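Local coordinates for Mannose/sialic acid-binding lectin (Polygonatum cyrtonema, PDB 3A0C), which binds mannose and probably sialic acid as an anti-HIV plant lectin of the beta-prism II fold, at residues A[57-63]-A[83-87]. Numbering follows the deposited sequence.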
loop_
_atom_site.group_PDB
_atom_site.type_symbol
_atom_site.label_atom_id
_atom_site.label_comp_id
_atom_site.label_asym_id
_atom_site.label_seq_id
_atom_site.Cartn_x
_atom_site.Cartn_y
_atom_site.Cartn_z
ATOM N N LEU A 57 1.015 -4.362 -12.541
ATOM C CA LEU A 57 0.522 -3.004 -12.322
ATOM C C LEU A 57 1.556 -2.082 -13.007
ATOM O O LEU A 57 2.675 -1.936 -12.535
ATOM C CB LEU A 57 0.423 -2.665 -10.825
ATOM C CG LEU A 57 0.047 -1.202 -10.514
ATOM C CD1 LEU A 57 -1.291 -0.882 -11.131
ATOM C CD2 LEU A 57 -0.002 -0.959 -9.022
ATOM N N HIS A 58 1.185 -1.487 -14.134
ATOM C CA HIS A 58 2.081 -0.604 -14.881
ATOM C C HIS A 58 2.247 0.752 -14.213
ATOM O O HIS A 58 1.445 1.138 -13.362
ATOM C CB HIS A 58 1.547 -0.403 -16.300
ATOM C CG HIS A 58 1.467 -1.667 -17.091
ATOM N ND1 HIS A 58 2.589 -2.352 -17.502
ATOM C CD2 HIS A 58 0.404 -2.398 -17.503
ATOM C CE1 HIS A 58 2.220 -3.453 -18.134
ATOM N NE2 HIS A 58 0.900 -3.506 -18.148
ATOM N N ASN A 59 3.280 1.486 -14.620
ATOM C CA ASN A 59 3.541 2.797 -14.041
ATOM C C ASN A 59 2.507 3.846 -14.389
ATOM O O ASN A 59 2.586 4.968 -13.890
ATOM C CB ASN A 59 4.914 3.323 -14.456
ATOM C CG ASN A 59 6.052 2.518 -13.878
ATOM O OD1 ASN A 59 6.024 2.125 -12.719
ATOM N ND2 ASN A 59 7.073 2.286 -14.685
ATOM N N ASN A 60 1.551 3.502 -15.251
ATOM C CA ASN A 60 0.510 4.458 -15.617
ATOM C C ASN A 60 -0.808 4.196 -14.884
ATOM O O ASN A 60 -1.807 4.861 -15.132
ATOM C CB ASN A 60 0.295 4.499 -17.141
ATOM C CG ASN A 60 -0.239 3.201 -17.703
ATOM O OD1 ASN A 60 -0.292 2.183 -17.022
ATOM N ND2 ASN A 60 -0.634 3.230 -18.967
ATOM N N GLY A 61 -0.792 3.233 -13.964
ATOM C CA GLY A 61 -1.977 2.954 -13.177
ATOM C C GLY A 61 -2.859 1.866 -13.720
ATOM O O GLY A 61 -3.877 1.541 -13.119
ATOM N N ASN A 62 -2.469 1.292 -14.845
ATOM C CA ASN A 62 -3.264 0.237 -15.440
ATOM C C ASN A 62 -2.863 -1.118 -14.877
ATOM O O ASN A 62 -1.692 -1.485 -14.903
ATOM C CB ASN A 62 -3.119 0.259 -16.975
ATOM C CG ASN A 62 -4.134 -0.638 -17.678
ATOM O OD1 ASN A 62 -5.288 -0.721 -17.267
ATOM N ND2 ASN A 62 -3.712 -1.296 -18.740
ATOM N N LEU A 63 -3.844 -1.851 -14.352
ATOM C CA LEU A 63 -3.622 -3.177 -13.786
ATOM C C LEU A 63 -4.072 -4.202 -14.839
ATOM O O LEU A 63 -5.254 -4.260 -15.195
ATOM C CB LEU A 63 -4.437 -3.322 -12.509
ATOM C CG LEU A 63 -4.197 -4.593 -11.714
ATOM C CD1 LEU A 63 -2.756 -4.657 -11.224
ATOM C CD2 LEU A 63 -5.161 -4.597 -10.561
ATOM N N ASP A 83 3.769 7.501 -14.055
ATOM C CA ASP A 83 4.477 7.836 -12.819
ATOM C C ASP A 83 4.757 6.514 -12.109
ATOM O O ASP A 83 5.422 5.636 -12.666
ATOM C CB ASP A 83 3.581 8.746 -11.950
ATOM C CG ASP A 83 4.333 9.426 -10.810
ATOM O OD1 ASP A 83 4.874 8.719 -9.939
ATOM O OD2 ASP A 83 4.376 10.677 -10.784
ATOM N N HIS A 84 4.245 6.386 -10.886
ATOM C CA HIS A 84 4.380 5.173 -10.080
ATOM C C HIS A 84 3.104 5.029 -9.251
ATOM O O HIS A 84 2.625 6.001 -8.683
ATOM C CB HIS A 84 5.610 5.256 -9.171
ATOM C CG HIS A 84 6.907 5.023 -9.888
ATOM N ND1 HIS A 84 7.236 3.811 -10.468
ATOM C CD2 HIS A 84 7.943 5.856 -10.147
ATOM C CE1 HIS A 84 8.416 3.914 -11.053
ATOM N NE2 HIS A 84 8.866 5.143 -10.873
ATOM N N TYR A 85 2.552 3.816 -9.221
ATOM C CA TYR A 85 1.321 3.511 -8.496
ATOM C C TYR A 85 1.499 2.289 -7.606
ATOM O O TYR A 85 2.555 1.634 -7.621
ATOM C CB TYR A 85 0.178 3.247 -9.481
ATOM C CG TYR A 85 -0.157 4.429 -10.352
ATOM C CD1 TYR A 85 0.726 4.866 -11.347
ATOM C CD2 TYR A 85 -1.342 5.138 -10.161
ATOM C CE1 TYR A 85 0.436 5.995 -12.133
ATOM C CE2 TYR A 85 -1.650 6.267 -10.939
ATOM C CZ TYR A 85 -0.754 6.691 -11.922
ATOM O OH TYR A 85 -1.045 7.801 -12.685
ATOM N N VAL A 86 0.457 1.971 -6.841
ATOM C CA VAL A 86 0.516 0.843 -5.925
ATOM C C VAL A 86 -0.858 0.170 -5.822
ATOM O O VAL A 86 -1.891 0.834 -5.882
ATOM C CB VAL A 86 0.996 1.318 -4.487
ATOM C CG1 VAL A 86 -0.073 2.201 -3.824
ATOM C CG2 VAL A 86 1.342 0.122 -3.611
ATOM N N LEU A 87 -0.852 -1.149 -5.684
ATOM C CA LEU A 87 -2.064 -1.945 -5.541
ATOM C C LEU A 87 -2.040 -2.395 -4.078
ATOM O O LEU A 87 -1.111 -3.094 -3.663
ATOM C CB LEU A 87 -1.987 -3.158 -6.469
ATOM C CG LEU A 87 -3.182 -4.102 -6.614
ATOM C CD1 LEU A 87 -2.809 -5.214 -7.579
ATOM C CD2 LEU A 87 -3.558 -4.706 -5.284
#
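The ring of Y85 lies flat under G61, at the end of the type I turn H58–G61 that joins strands 54-57 and 63-66 in one sheet of this beta-prism II lectin. Segment 83-87 leads into strand 86-89 of another sheet, so the contact ties a hairpin loop to the neighbouring face of the prism. From CB, which packs against L57 CD2 at 4.2 Å, the Y85 side chain runs along the turn, with CG set beside the backbone N (chi1 -62°), which brings the ring against H58–G61. G61 CA sits over the ring centre, 3.6 Å from the centroid and 10° off the normal, a CH-pi contact. G61 N lies over the same ring, 3.4 Å from Y85 CD1, while Y85 CE1 meets N59 O at the ring edge. CZ comes up to the N60 carbonyl, and Y85 OH is hydrogen-bonded to K81 O, outside the two segments. On the other subunit, V102 packs against Y85.

Glycine suits position 61, whose positive phi would press a CB against the preceding carbonyl. Within the loop, N60 OD1 accepts from N62 N at 3.2 Å, forming an Asx turn, with the donor lying above the amide plane.

Towards the strands, L57 CD2 rests on the V86–L87 peptide, 3.4 Å from L87 N. L63 and L87 cross at about a right angle, CD1 to CD1 at 3.7 Å. At the opposite end, the N59 amide and H84 imidazole run side by side with planes 78° apart, and D83 N donates to N59 O at 2.8 Å.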